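Local coordinates for putative exported protein (PDB 5TTA), which is of unknown function but is made with a signal sequence, is probably exported, and belongs to an uncharacterised family placed in the E-set clan, at residues A[71-75]-A[173-178]; A[82-88]-A[235-240]; A[92-98]-A[119-125]; A[99-103]-A[114-120]. All coordinates share one frame; numbering follows the deposited sequence.

Contact 1 (A[71-75]-A[173-178]); sequences AIMDY and AKQNAI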
loop_
_atom_site.group_PDB
_atom_site.type_symbol
_atom_site.label_atom_id
_atom_site.label_comp_id
_atom_site.label_asym_id
_atom_site.label_seq_id
_atom_site.Cartn_x
_atom_site.Cartn_y
_atom_site.Cartn_z
ATOM N N ALA A 71 -7.434 -14.809 16.187
ATOM C CA ALA A 71 -7.978 -13.956 15.138
ATOM C C ALA A 71 -7.561 -14.461 13.760
ATOM O O ALA A 71 -6.412 -14.857 13.554
ATOM C CB ALA A 71 -7.495 -12.526 15.336
ATOM N N ILE A 72 -8.484 -14.407 12.803
ATOM C CA ILE A 72 -8.261 -14.925 11.453
ATOM C C ILE A 72 -8.004 -13.755 10.503
ATOM O O ILE A 72 -8.897 -12.935 10.245
ATOM C CB ILE A 72 -9.445 -15.786 10.987
ATOM C CG1 ILE A 72 -9.452 -17.120 11.763
ATOM C CG2 ILE A 72 -9.394 -16.026 9.455
ATOM C CD1 ILE A 72 -10.736 -17.912 11.637
HETATM N N MSE A 73 -6.781 -13.675 9.976
HETATM C CA MSE A 73 -6.420 -12.563 9.104
HETATM C C MSE A 73 -6.651 -12.856 7.623
HETATM O O MSE A 73 -6.775 -11.914 6.846
HETATM C CB MSE A 73 -4.959 -12.142 9.338
HETATM C CG MSE A 73 -3.912 -12.916 8.576
HETATM SE SE MSE A 73 -2.113 -12.251 9.004
HETATM C CE MSE A 73 -2.246 -10.551 8.194
ATOM N N ASP A 74 -6.715 -14.135 7.213
ATOM C CA ASP A 74 -6.993 -14.456 5.819
ATOM C C ASP A 74 -7.647 -15.833 5.747
ATOM O O ASP A 74 -7.568 -16.630 6.680
ATOM C CB ASP A 74 -5.701 -14.397 4.957
ATOM C CG ASP A 74 -5.981 -14.275 3.442
ATOM O OD1 ASP A 74 -7.145 -14.086 3.017
ATOM O OD2 ASP A 74 -5.015 -14.374 2.662
ATOM N N TYR A 75 -8.361 -16.085 4.658
ATOM C CA TYR A 75 -8.944 -17.405 4.448
ATOM C C TYR A 75 -9.019 -17.667 2.958
ATOM O O TYR A 75 -8.887 -16.759 2.140
ATOM C CB TYR A 75 -10.339 -17.562 5.112
ATOM C CG TYR A 75 -11.412 -16.586 4.634
ATOM C CD1 TYR A 75 -11.833 -16.567 3.295
ATOM C CD2 TYR A 75 -12.048 -15.737 5.527
ATOM C CE1 TYR A 75 -12.815 -15.689 2.857
ATOM C CE2 TYR A 75 -13.035 -14.870 5.108
ATOM C CZ TYR A 75 -13.418 -14.849 3.777
ATOM O OH TYR A 75 -14.406 -13.968 3.372
ATOM N N ALA A 173 -4.179 -6.030 7.426
ATOM C CA ALA A 173 -4.976 -7.250 7.454
ATOM C C ALA A 173 -5.152 -7.771 8.877
ATOM O O ALA A 173 -6.216 -8.295 9.221
ATOM C CB ALA A 173 -4.335 -8.310 6.558
ATOM N N LYS A 174 -4.131 -7.627 9.729
ATOM C CA LYS A 174 -4.275 -8.050 11.124
ATOM C C LYS A 174 -5.302 -7.190 11.863
ATOM O O LYS A 174 -6.095 -7.694 12.664
ATOM C CB LYS A 174 -2.914 -8.017 11.825
ATOM C CG LYS A 174 -2.165 -9.360 11.690
ATOM C CD LYS A 174 -0.651 -9.215 11.458
ATOM C CE LYS A 174 0.144 -9.018 12.744
ATOM N NZ LYS A 174 0.015 -7.640 13.298
ATOM N N GLN A 175 -5.327 -5.892 11.578
ATOM C CA GLN A 175 -6.314 -5.032 12.219
ATOM C C GLN A 175 -7.731 -5.331 11.737
ATOM O O GLN A 175 -8.698 -5.083 12.468
ATOM C CB GLN A 175 -5.946 -3.576 11.964
ATOM C CG GLN A 175 -4.613 -3.199 12.572
ATOM C CD GLN A 175 -4.258 -1.749 12.317
ATOM O OE1 GLN A 175 -5.114 -0.867 12.399
ATOM N NE2 GLN A 175 -2.997 -1.497 11.984
ATOM N N ASN A 176 -7.876 -5.861 10.519
ATOM C CA ASN A 176 -9.170 -6.243 9.972
ATOM C C ASN A 176 -9.517 -7.717 10.184
ATOM O O ASN A 176 -10.420 -8.221 9.515
ATOM C CB ASN A 176 -9.218 -5.936 8.475
ATOM C CG ASN A 176 -9.350 -4.478 8.201
ATOM O OD1 ASN A 176 -10.380 -3.880 8.499
ATOM N ND2 ASN A 176 -8.303 -3.881 7.649
ATOM N N ALA A 177 -8.839 -8.409 11.088
ATOM C CA ALA A 177 -9.057 -9.845 11.238
ATOM C C ALA A 177 -10.427 -10.144 11.860
ATOM O O ALA A 177 -11.024 -9.313 12.560
ATOM C CB ALA A 177 -7.958 -10.458 12.101
ATOM N N ILE A 178 -10.928 -11.349 11.588
ATOM C CA ILE A 178 -12.134 -11.851 12.242
ATOM C C ILE A 178 -11.746 -12.305 13.645
ATOM O O ILE A 178 -10.954 -13.240 13.804
ATOM C CB ILE A 178 -12.774 -13.005 11.451
ATOM C CG1 ILE A 178 -13.099 -12.569 10.015
ATOM C CG2 ILE A 178 -14.041 -13.439 12.143
ATOM C CD1 ILE A 178 -13.512 -13.710 9.082
HETATM O O HOH W 1 -7.809 -9.501 7.339
#

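Contact 2 (A[82-88]-A[235-240]); sequences YDKNGKP and GKEVSN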
loop_
_atom_site.group_PDB
_atom_site.type_symbol
_atom_site.label_atom_id
_atom_site.label_comp_id
_atom_site.label_asym_id
_atom_site.label_seq_id
_atom_site.Cartn_x
_atom_site.Cartn_y
_atom_site.Cartn_z
ATOM N N TYR A 82 -25.279 -25.212 -7.779
ATOM C CA TYR A 82 -26.171 -26.232 -8.302
ATOM C C TYR A 82 -27.508 -25.606 -8.638
ATOM O O TYR A 82 -27.980 -24.724 -7.918
ATOM C CB TYR A 82 -26.383 -27.375 -7.275
ATOM C CG TYR A 82 -25.112 -28.134 -7.086
ATOM C CD1 TYR A 82 -24.120 -27.676 -6.215
ATOM C CD2 TYR A 82 -24.871 -29.281 -7.839
ATOM C CE1 TYR A 82 -22.910 -28.346 -6.098
ATOM C CE2 TYR A 82 -23.685 -29.955 -7.721
ATOM C CZ TYR A 82 -22.720 -29.502 -6.861
ATOM O OH TYR A 82 -21.555 -30.205 -6.782
ATOM N N ASP A 83 -28.144 -26.112 -9.705
ATOM C CA ASP A 83 -29.517 -25.718 -10.028
ATOM C C ASP A 83 -30.522 -26.444 -9.130
ATOM O O ASP A 83 -30.169 -27.241 -8.250
ATOM C CB ASP A 83 -29.825 -25.914 -11.524
ATOM C CG ASP A 83 -30.131 -27.373 -11.925
ATOM O OD1 ASP A 83 -30.178 -28.305 -11.080
ATOM O OD2 ASP A 83 -30.331 -27.599 -13.135
ATOM N N LYS A 84 -31.810 -26.172 -9.368
ATOM C CA LYS A 84 -32.853 -26.681 -8.486
ATOM C C LYS A 84 -32.959 -28.203 -8.523
ATOM O O LYS A 84 -33.568 -28.784 -7.623
ATOM C CB LYS A 84 -34.201 -26.069 -8.858
ATOM C CG LYS A 84 -34.720 -26.501 -10.214
ATOM C CD LYS A 84 -35.919 -25.679 -10.658
ATOM C CE LYS A 84 -36.538 -26.273 -11.926
ATOM N NZ LYS A 84 -37.775 -25.567 -12.369
ATOM N N ASN A 85 -32.375 -28.848 -9.537
ATOM C CA ASN A 85 -32.444 -30.295 -9.691
ATOM C C ASN A 85 -31.141 -30.998 -9.321
ATOM O O ASN A 85 -30.994 -32.204 -9.607
ATOM C CB ASN A 85 -32.847 -30.641 -11.128
ATOM C CG ASN A 85 -34.241 -30.126 -11.480
ATOM O OD1 ASN A 85 -35.190 -30.299 -10.715
ATOM N ND2 ASN A 85 -34.362 -29.472 -12.636
ATOM N N GLY A 86 -30.216 -30.305 -8.656
ATOM C CA GLY A 86 -28.966 -30.917 -8.237
ATOM C C GLY A 86 -27.922 -31.071 -9.322
ATOM O O GLY A 86 -26.931 -31.791 -9.109
ATOM N N LYS A 87 -28.122 -30.451 -10.498
ATOM C CA LYS A 87 -27.082 -30.442 -11.523
ATOM C C LYS A 87 -26.050 -29.349 -11.242
ATOM O O LYS A 87 -26.409 -28.225 -10.887
ATOM C CB LYS A 87 -27.691 -30.222 -12.911
ATOM C CG LYS A 87 -28.806 -31.198 -13.290
ATOM C CD LYS A 87 -28.255 -32.567 -13.697
ATOM C CE LYS A 87 -29.193 -33.288 -14.667
ATOM N NZ LYS A 87 -30.375 -33.884 -13.979
ATOM N N PRO A 88 -24.767 -29.644 -11.409
ATOM C CA PRO A 88 -23.738 -28.628 -11.171
ATOM C C PRO A 88 -23.704 -27.565 -12.267
ATOM O O PRO A 88 -23.919 -27.842 -13.452
ATOM C CB PRO A 88 -22.438 -29.446 -11.152
ATOM C CG PRO A 88 -22.742 -30.634 -12.062
ATOM C CD PRO A 88 -24.214 -30.938 -11.862
ATOM N N GLY A 235 -18.282 -30.360 -10.324
ATOM C CA GLY A 235 -18.800 -30.867 -11.575
ATOM C C GLY A 235 -19.592 -32.158 -11.498
ATOM O O GLY A 235 -19.803 -32.789 -12.528
ATOM N N LYS A 236 -20.071 -32.552 -10.316
ATOM C CA LYS A 236 -20.839 -33.782 -10.149
ATOM C C LYS A 236 -22.265 -33.469 -9.721
ATOM O O LYS A 236 -22.501 -32.531 -8.957
ATOM C CB LYS A 236 -20.212 -34.687 -9.090
ATOM C CG LYS A 236 -18.714 -34.832 -9.178
ATOM C CD LYS A 236 -18.316 -35.885 -10.189
ATOM C CE LYS A 236 -17.005 -36.565 -9.780
ATOM N NZ LYS A 236 -17.142 -37.529 -8.624
ATOM N N GLU A 237 -23.200 -34.300 -10.171
ATOM C CA GLU A 237 -24.585 -34.215 -9.721
ATOM C C GLU A 237 -24.693 -34.620 -8.247
ATOM O O GLU A 237 -23.967 -35.490 -7.765
ATOM C CB GLU A 237 -25.474 -35.107 -10.599
ATOM C CG GLU A 237 -26.967 -34.811 -10.487
ATOM C CD GLU A 237 -27.804 -35.465 -11.582
ATOM O OE1 GLU A 237 -27.224 -36.056 -12.520
ATOM O OE2 GLU A 237 -29.050 -35.388 -11.500
ATOM N N VAL A 238 -25.602 -33.965 -7.524
ATOM C CA VAL A 238 -25.785 -34.149 -6.085
ATOM C C VAL A 238 -27.277 -34.270 -5.809
ATOM O O VAL A 238 -28.082 -33.583 -6.446
ATOM C CB VAL A 238 -25.196 -32.971 -5.286
ATOM C CG1 VAL A 238 -25.524 -33.107 -3.778
ATOM C CG2 VAL A 238 -23.697 -32.864 -5.500
ATOM N N SER A 239 -27.653 -35.129 -4.859
ATOM C CA SER A 239 -29.070 -35.344 -4.589
ATOM C C SER A 239 -29.683 -34.120 -3.900
ATOM O O SER A 239 -28.996 -33.297 -3.278
ATOM C CB SER A 239 -29.286 -36.597 -3.732
ATOM O OG SER A 239 -29.001 -36.338 -2.365
ATOM N N ASN A 240 -31.002 -33.980 -4.050
ATOM C CA ASN A 240 -31.653 -32.818 -3.455
ATOM C C ASN A 240 -31.636 -32.903 -1.939
ATOM O O ASN A 240 -31.538 -31.872 -1.271
ATOM C CB ASN A 240 -33.084 -32.666 -3.976
ATOM C CG ASN A 240 -33.136 -31.936 -5.307
ATOM O OD1 ASN A 240 -33.088 -32.554 -6.372
ATOM N ND2 ASN A 240 -33.208 -30.612 -5.252
HETATM O O HOH W 2 -19.966 -28.474 -8.884
#

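Contact 3 (A[92-98]-A[119-125]); sequences YWDAQNV and VTGISPV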
loop_
_atom_site.group_PDB
_atom_site.type_symbol
_atom_site.label_atom_id
_atom_site.label_comp_id
_atom_site.label_asym_id
_atom_site.label_seq_id
_atom_site.Cartn_x
_atom_site.Cartn_y
_atom_site.Cartn_z
ATOM N N TYR A 92 -19.581 -17.702 -14.293
ATOM C CA TYR A 92 -18.679 -16.561 -14.176
ATOM C C TYR A 92 -18.847 -15.996 -12.764
ATOM O O TYR A 92 -19.606 -15.048 -12.526
ATOM C CB TYR A 92 -18.998 -15.514 -15.247
ATOM C CG TYR A 92 -18.738 -15.969 -16.664
ATOM C CD1 TYR A 92 -17.439 -16.077 -17.155
ATOM C CD2 TYR A 92 -19.795 -16.268 -17.519
ATOM C CE1 TYR A 92 -17.196 -16.470 -18.461
ATOM C CE2 TYR A 92 -19.558 -16.665 -18.849
ATOM C CZ TYR A 92 -18.254 -16.759 -19.302
ATOM O OH TYR A 92 -17.994 -17.160 -20.589
ATOM N N TRP A 93 -18.121 -16.604 -11.804
ATOM C CA TRP A 93 -18.399 -16.378 -10.386
ATOM C C TRP A 93 -18.186 -14.929 -9.963
ATOM O O TRP A 93 -18.910 -14.423 -9.095
ATOM C CB TRP A 93 -17.504 -17.261 -9.514
ATOM C CG TRP A 93 -17.924 -18.697 -9.473
ATOM C CD1 TRP A 93 -17.603 -19.689 -10.371
ATOM C CD2 TRP A 93 -18.754 -19.297 -8.478
ATOM N NE1 TRP A 93 -18.185 -20.884 -9.970
ATOM C CE2 TRP A 93 -18.881 -20.669 -8.804
ATOM C CE3 TRP A 93 -19.383 -18.808 -7.318
ATOM C CZ2 TRP A 93 -19.650 -21.560 -8.028
ATOM C CZ3 TRP A 93 -20.131 -19.675 -6.539
ATOM C CH2 TRP A 93 -20.255 -21.059 -6.891
ATOM N N ASP A 94 -17.132 -14.288 -10.469
ATOM C CA ASP A 94 -16.792 -12.915 -10.105
ATOM C C ASP A 94 -17.069 -11.923 -11.236
ATOM O O ASP A 94 -16.385 -10.902 -11.342
ATOM C CB ASP A 94 -15.333 -12.817 -9.650
ATOM C CG ASP A 94 -14.340 -13.381 -10.658
ATOM O OD1 ASP A 94 -14.734 -13.716 -11.801
ATOM O OD2 ASP A 94 -13.130 -13.481 -10.312
ATOM N N ALA A 95 -18.109 -12.168 -12.041
ATOM C CA ALA A 95 -18.462 -11.236 -13.107
ATOM C C ALA A 95 -18.889 -9.890 -12.531
ATOM O O ALA A 95 -19.504 -9.811 -11.463
ATOM C CB ALA A 95 -19.587 -11.800 -13.960
ATOM N N GLN A 96 -18.601 -8.826 -13.279
ATOM C CA GLN A 96 -19.053 -7.484 -12.942
ATOM C C GLN A 96 -20.333 -7.144 -13.698
ATOM O O GLN A 96 -20.600 -7.673 -14.779
ATOM C CB GLN A 96 -17.989 -6.440 -13.279
ATOM C CG GLN A 96 -16.657 -6.629 -12.575
ATOM C CD GLN A 96 -15.659 -5.545 -12.944
ATOM O OE1 GLN A 96 -15.477 -4.581 -12.194
ATOM N NE2 GLN A 96 -15.009 -5.691 -14.103
ATOM N N ASN A 97 -21.119 -6.243 -13.122
ATOM C CA ASN A 97 -22.348 -5.815 -13.759
ATOM C C ASN A 97 -22.016 -4.799 -14.839
ATOM O O ASN A 97 -21.024 -4.074 -14.746
ATOM C CB ASN A 97 -23.310 -5.216 -12.727
ATOM C CG ASN A 97 -22.703 -4.043 -11.966
ATOM O OD1 ASN A 97 -21.734 -4.191 -11.222
ATOM N ND2 ASN A 97 -23.269 -2.868 -12.160
ATOM N N VAL A 98 -22.848 -4.759 -15.866
ATOM C CA VAL A 98 -22.729 -3.767 -16.930
ATOM C C VAL A 98 -23.983 -2.903 -16.914
ATOM O O VAL A 98 -25.072 -3.378 -16.579
ATOM C CB VAL A 98 -22.528 -4.446 -18.307
ATOM C CG1 VAL A 98 -22.313 -3.414 -19.408
ATOM C CG2 VAL A 98 -21.347 -5.430 -18.252
ATOM N N VAL A 119 -29.100 -3.674 -14.369
ATOM C CA VAL A 119 -27.982 -4.459 -14.865
ATOM C C VAL A 119 -28.400 -5.007 -16.223
ATOM O O VAL A 119 -29.294 -5.856 -16.309
ATOM C CB VAL A 119 -27.611 -5.571 -13.872
ATOM C CG1 VAL A 119 -26.465 -6.435 -14.397
ATOM C CG2 VAL A 119 -27.253 -4.941 -12.520
ATOM N N THR A 120 -27.778 -4.496 -17.288
ATOM C CA THR A 120 -28.130 -4.915 -18.638
ATOM C C THR A 120 -27.341 -6.138 -19.099
ATOM O O THR A 120 -27.726 -6.761 -20.096
ATOM C CB THR A 120 -27.932 -3.754 -19.633
ATOM O OG1 THR A 120 -26.547 -3.612 -19.963
ATOM C CG2 THR A 120 -28.421 -2.431 -19.031
ATOM N N GLY A 121 -26.273 -6.501 -18.388
ATOM C CA GLY A 121 -25.463 -7.654 -18.747
ATOM C C GLY A 121 -24.366 -7.853 -17.718
ATOM O O GLY A 121 -24.295 -7.145 -16.704
ATOM N N ILE A 122 -23.494 -8.829 -17.997
ATOM C CA ILE A 122 -22.358 -9.123 -17.133
ATOM C C ILE A 122 -21.053 -9.030 -17.921
ATOM O O ILE A 122 -21.012 -9.224 -19.142
ATOM C CB ILE A 122 -22.490 -10.514 -16.470
ATOM C CG1 ILE A 122 -22.463 -11.617 -17.516
ATOM C CG2 ILE A 122 -23.778 -10.609 -15.661
ATOM C CD1 ILE A 122 -22.334 -12.998 -16.909
ATOM N N SER A 123 -19.978 -8.735 -17.193
ATOM C CA SER A 123 -18.621 -8.683 -17.734
ATOM C C SER A 123 -17.732 -9.659 -16.969
ATOM O O SER A 123 -17.367 -9.384 -15.807
ATOM C CB SER A 123 -18.056 -7.266 -17.644
ATOM O OG SER A 123 -16.762 -7.191 -18.226
ATOM N N PRO A 124 -17.346 -10.782 -17.573
ATOM C CA PRO A 124 -16.529 -11.771 -16.859
ATOM C C PRO A 124 -15.203 -11.205 -16.366
ATOM O O PRO A 124 -14.618 -10.290 -16.955
ATOM C CB PRO A 124 -16.304 -12.868 -17.909
ATOM C CG PRO A 124 -17.463 -12.742 -18.828
ATOM C CD PRO A 124 -17.810 -11.283 -18.878
ATOM N N VAL A 125 -14.747 -11.768 -15.249
ATOM C CA VAL A 125 -13.440 -11.479 -14.683
ATOM C C VAL A 125 -12.606 -12.758 -14.789
ATOM O O VAL A 125 -11.790 -12.887 -15.705
ATOM C CB VAL A 125 -13.595 -10.929 -13.253
ATOM C CG1 VAL A 125 -12.273 -10.826 -12.555
ATOM C CG2 VAL A 125 -14.209 -9.522 -13.357
HETATM O O HOH W 3 -16.233 -14.140 -14.196
HETATM O O HOH W 4 -14.839 -7.327 -16.176
#

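Contact 4 (A[99-103]-A[114-120]); sequences AADGE and VDYGIVT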
loop_
_atom_site.group_PDB
_atom_site.type_symbol
_atom_site.label_atom_id
_atom_site.label_comp_id
_atom_site.label_asym_id
_atom_site.label_seq_id
_atom_site.Cartn_x
_atom_site.Cartn_y
_atom_site.Cartn_z
ATOM N N ALA A 99 -23.819 -1.624 -17.250
ATOM C CA ALA A 99 -24.909 -0.655 -17.310
ATOM C C ALA A 99 -25.230 -0.293 -18.756
ATOM O O ALA A 99 -24.464 -0.578 -19.680
ATOM C CB ALA A 99 -24.560 0.617 -16.520
ATOM N N ALA A 100 -26.379 0.366 -18.938
ATOM C CA ALA A 100 -26.879 0.653 -20.283
ATOM C C ALA A 100 -25.878 1.455 -21.110
ATOM O O ALA A 100 -25.752 1.236 -22.321
ATOM C CB ALA A 100 -28.213 1.389 -20.195
ATOM N N ASP A 101 -25.149 2.377 -20.477
ATOM C CA ASP A 101 -24.144 3.189 -21.157
ATOM C C ASP A 101 -22.792 2.491 -21.246
ATOM O O ASP A 101 -21.794 3.130 -21.609
ATOM C CB ASP A 101 -23.987 4.552 -20.459
ATOM C CG ASP A 101 -23.399 4.445 -19.027
ATOM O OD1 ASP A 101 -23.145 3.319 -18.544
ATOM O OD2 ASP A 101 -23.203 5.497 -18.369
ATOM N N GLY A 102 -22.738 1.203 -20.905
ATOM C CA GLY A 102 -21.519 0.427 -20.981
ATOM C C GLY A 102 -20.648 0.466 -19.745
ATOM O O GLY A 102 -19.616 -0.218 -19.717
ATOM N N GLU A 103 -21.014 1.244 -18.728
ATOM C CA GLU A 103 -20.211 1.292 -17.518
ATOM C C GLU A 103 -20.199 -0.081 -16.840
ATOM O O GLU A 103 -21.233 -0.743 -16.728
ATOM C CB GLU A 103 -20.760 2.340 -16.557
ATOM C CG GLU A 103 -19.740 2.796 -15.545
ATOM C CD GLU A 103 -18.549 3.457 -16.210
ATOM O OE1 GLU A 103 -18.759 4.173 -17.217
ATOM O OE2 GLU A 103 -17.407 3.258 -15.732
ATOM N N VAL A 114 -27.681 8.097 -16.136
ATOM C CA VAL A 114 -27.960 6.690 -16.433
ATOM C C VAL A 114 -27.992 5.911 -15.130
ATOM O O VAL A 114 -27.097 6.051 -14.289
ATOM C CB VAL A 114 -26.912 6.114 -17.395
ATOM C CG1 VAL A 114 -26.908 4.540 -17.353
ATOM C CG2 VAL A 114 -27.153 6.613 -18.805
ATOM N N ASP A 115 -29.015 5.075 -14.967
ATOM C CA ASP A 115 -29.188 4.277 -13.758
ATOM C C ASP A 115 -28.298 3.037 -13.819
ATOM O O ASP A 115 -28.579 2.105 -14.578
ATOM C CB ASP A 115 -30.657 3.894 -13.604
ATOM C CG ASP A 115 -30.981 3.366 -12.234
ATOM O OD1 ASP A 115 -30.037 2.966 -11.516
ATOM O OD2 ASP A 115 -32.183 3.344 -11.871
ATOM N N TYR A 116 -27.241 3.015 -12.998
ATOM C CA TYR A 116 -26.365 1.848 -12.874
ATOM C C TYR A 116 -27.031 0.687 -12.148
ATOM O O TYR A 116 -26.554 -0.452 -12.255
ATOM C CB TYR A 116 -25.093 2.211 -12.100
ATOM C CG TYR A 116 -24.162 3.204 -12.766
ATOM C CD1 TYR A 116 -23.969 3.211 -14.148
ATOM C CD2 TYR A 116 -23.453 4.123 -12.001
ATOM C CE1 TYR A 116 -23.097 4.114 -14.745
ATOM C CE2 TYR A 116 -22.584 5.025 -12.585
ATOM C CZ TYR A 116 -22.405 5.017 -13.950
ATOM O OH TYR A 116 -21.537 5.922 -14.507
ATOM N N GLY A 117 -28.091 0.955 -11.379
ATOM C CA GLY A 117 -28.782 -0.111 -10.682
ATOM C C GLY A 117 -29.368 -1.143 -11.625
ATOM O O GLY A 117 -29.506 -2.308 -11.257
ATOM N N ILE A 118 -29.686 -0.737 -12.853
ATOM C CA ILE A 118 -30.285 -1.616 -13.850
ATOM C C ILE A 118 -29.160 -2.363 -14.563
ATOM O O ILE A 118 -28.345 -1.770 -15.276
ATOM C CB ILE A 118 -31.158 -0.820 -14.826
ATOM C CG1 ILE A 118 -32.365 -0.244 -14.082
ATOM C CG2 ILE A 118 -31.613 -1.683 -15.974
ATOM C CD1 ILE A 118 -33.137 0.792 -14.855
ATOM N N VAL A 119 -29.100 -3.674 -14.369
ATOM C CA VAL A 119 -27.982 -4.459 -14.865
ATOM C C VAL A 119 -28.400 -5.007 -16.223
ATOM O O VAL A 119 -29.294 -5.856 -16.309
ATOM C CB VAL A 119 -27.611 -5.571 -13.872
ATOM C CG1 VAL A 119 -26.465 -6.435 -14.397
ATOM C CG2 VAL A 119 -27.253 -4.941 -12.520
ATOM N N THR A 120 -27.778 -4.496 -17.288
ATOM C CA THR A 120 -28.130 -4.915 -18.638
ATOM C C THR A 120 -27.341 -6.138 -19.099
ATOM O O THR A 120 -27.726 -6.761 -20.096
ATOM C CB THR A 120 -27.932 -3.754 -19.633
ATOM O OG1 THR A 120 -26.547 -3.612 -19.963
ATOM C CG2 THR A 120 -28.421 -2.431 -19.031
HETATM O O HOH W 5 -20.936 6.075 -16.841
#

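Contact 1 (A[71-75]-A[173-178])
A single antiparallel beta bridge between I72 and I178 ties the start of strand 72-82 to the loop that leaves helix 156-175. It is a hydrogen-bonded pair: I72 N gives to I178 O at 2.9 Å, nearly straight (168°), and I178 N returns a bond to I72 O, also 2.9 Å. I178 O is gripped a second time by the amide of N66 from strand 58-66. Just past the bridge M73 and D74 both face T214, a classic beta bulge on the side of strand 205-215. The loop fits closely here, for the methyl of A177 sits 3.2 Å from I72 O, with A71 CB beside it. M73, a selenomethionine, sets its CG between its own backbone N and carbonyl carbon (chi1 85°), and the chain, bent at chi3, turns its methyl back to the last turn of the helix. There SE and CE cross the K174 stem at a slant, at CG and CD; the K174 amine goes on to E171. I178 also meets Y75: its CD1 lies at the edge of the Y75 ring, near the ring plane, while Y75 OH bonds D186. One water joins strand to helix end, donating to M73 O and A173 O, each at 2.7 Å. Tightest of the apolar pairs is M73 CE against A173 CB, at 3.5 Å.

Contact 2 (A[82-88]-A[235-240])
G86 and V238 join the turn after strand 72-82 to the loop that leads from helix 226-233 into helix 240-244. Backbone bonding comes first: V238 N gives to G86 O at 3.0 Å, in the carbonyl plane and nearly straight (165°), while G86 CA, at a positive phi that suits glycine, lies 3.3 Å from V238 O in a CA-H...O contact. The turn, type I from D83 to G86, is tied up from inside. D83 OD1 accepts N85 N, making an Asx turn, and K87 N, from opposite faces of its carboxylate. Among side-chain bonds, N240 ND2 reaches K84 O at 3.0 Å, the acceptor lying almost in the amide plane, and makes a weak second bond to Y205 OH. The charged pair runs side by side: K87 and E237 point the same way, and NZ meets OE2 at 3.2 Å from above the carboxylate plane. Other polar contacts gather at Y82: K236 O lies at its ring edge, 3.1 Å from CE2, and a water links Y82 OH to G235 N. The apolar part is V238 CG2 against the Y82 ring, with F233 and L243 adjoining both residues. The chemistry implies a tie carried mainly by backbone and amide bonds, since the salt bridge lies between two exposed residues and is probably weakened by solvent.

Contact 3 (A[92-98]-A[119-125])
A95, Q96 and V98 pack closely against I122 and S123. A95 CB, just before strand 96-98, lies 4.0 Å from I122 CB. Between Q96 and S123 the backbones are drawn close, S123 N to Q96 O at 2.7 Å and Q96 N to S123 O at 2.9 Å, and V98 CG2 comes within 3.8 Å of S123 CB. These strands, 96-98 and 121-123, form a two-stranded antiparallel sheet, with further bonds from V98 N to G121 O and from T120 N to V98 O. N97 turns to the I122 side, where its amide bonds S106 and its CB meets V119 CG1. Toward solvent, P124 lies over one face of the Y92 ring, its CG 3.9 Å from the centroid, a CH-pi contact offset toward the rim. Exposed V125 sets its CB 3.3 Å from D94 OD1, and a water bridges that oxygen to V125 N; D94 OD2 bonds S126. The face with Q96 and S123 carries another water, which accepts from Q96 NE2, bonds S123 OG and gives to P124 O.

Contact 4 (A[99-103]-A[114-120])
A water takes the place of direct polar bonding between D101, E103 and Y116. It donates to D101 OD2 at 2.8 Å and to E103 OE1 at 2.9 Å, and sits at the edge of the Y116 ring beside OH, at a spacing too short to be trusted in detail. The two segments belong to the long loop between strands 96-98 and 121-123, and each holds a type I turn, A99 to G102 and D115 to I118. An Asx turn overlaps the first, D101 OD1 accepting E103 N nearly straight (161°); another opens the second, where D115 OD1 takes G117 N at 2.8 Å and OD2 bonds Y55. Y116 carries the packing. A99 CB lies at the ring edge, 3.6 Å from Y116 CD1, and E103 CB comes obliquely to CE1 at 3.4 Å. E103 CG stands opposite the backbone N (chi1 -159°), and the bend at chi2 (62°) brings its carboxylate to the water. D101 lies at the ring edge too, its carboxylate turned well away from the ring plane, and V114 packs on its side chain. At the other end T120 CG2 rests 3.5 Å from A100 N. The two carboxylates may repel each other. The water, donating a hydrogen bond to each, would ease that, so the loop is joined here by solvent and by packing round one ring.

How the contacts relate
Contact 1 is the buried one: its bridge joins strand 72-82, in the larger sheet, to the end of helix 156-175. Contact 2, at the other end of that strand, lies on the surface, about 33 Å away between centres, and relies on a backbone bond and an amide bond, with an exposed salt bridge beside them. Contacts 3, at the surface, and 4, partly buried, are nested inside the loops closed by both 1 and 2, and contact 4 inside that of contact 3. These two share V119 and T120 and touch where V98 CG1 lies 3.9 Å from E103 O. Paired backbone holds contact 3, whereas in contact 4 water and a tyrosine ring do so.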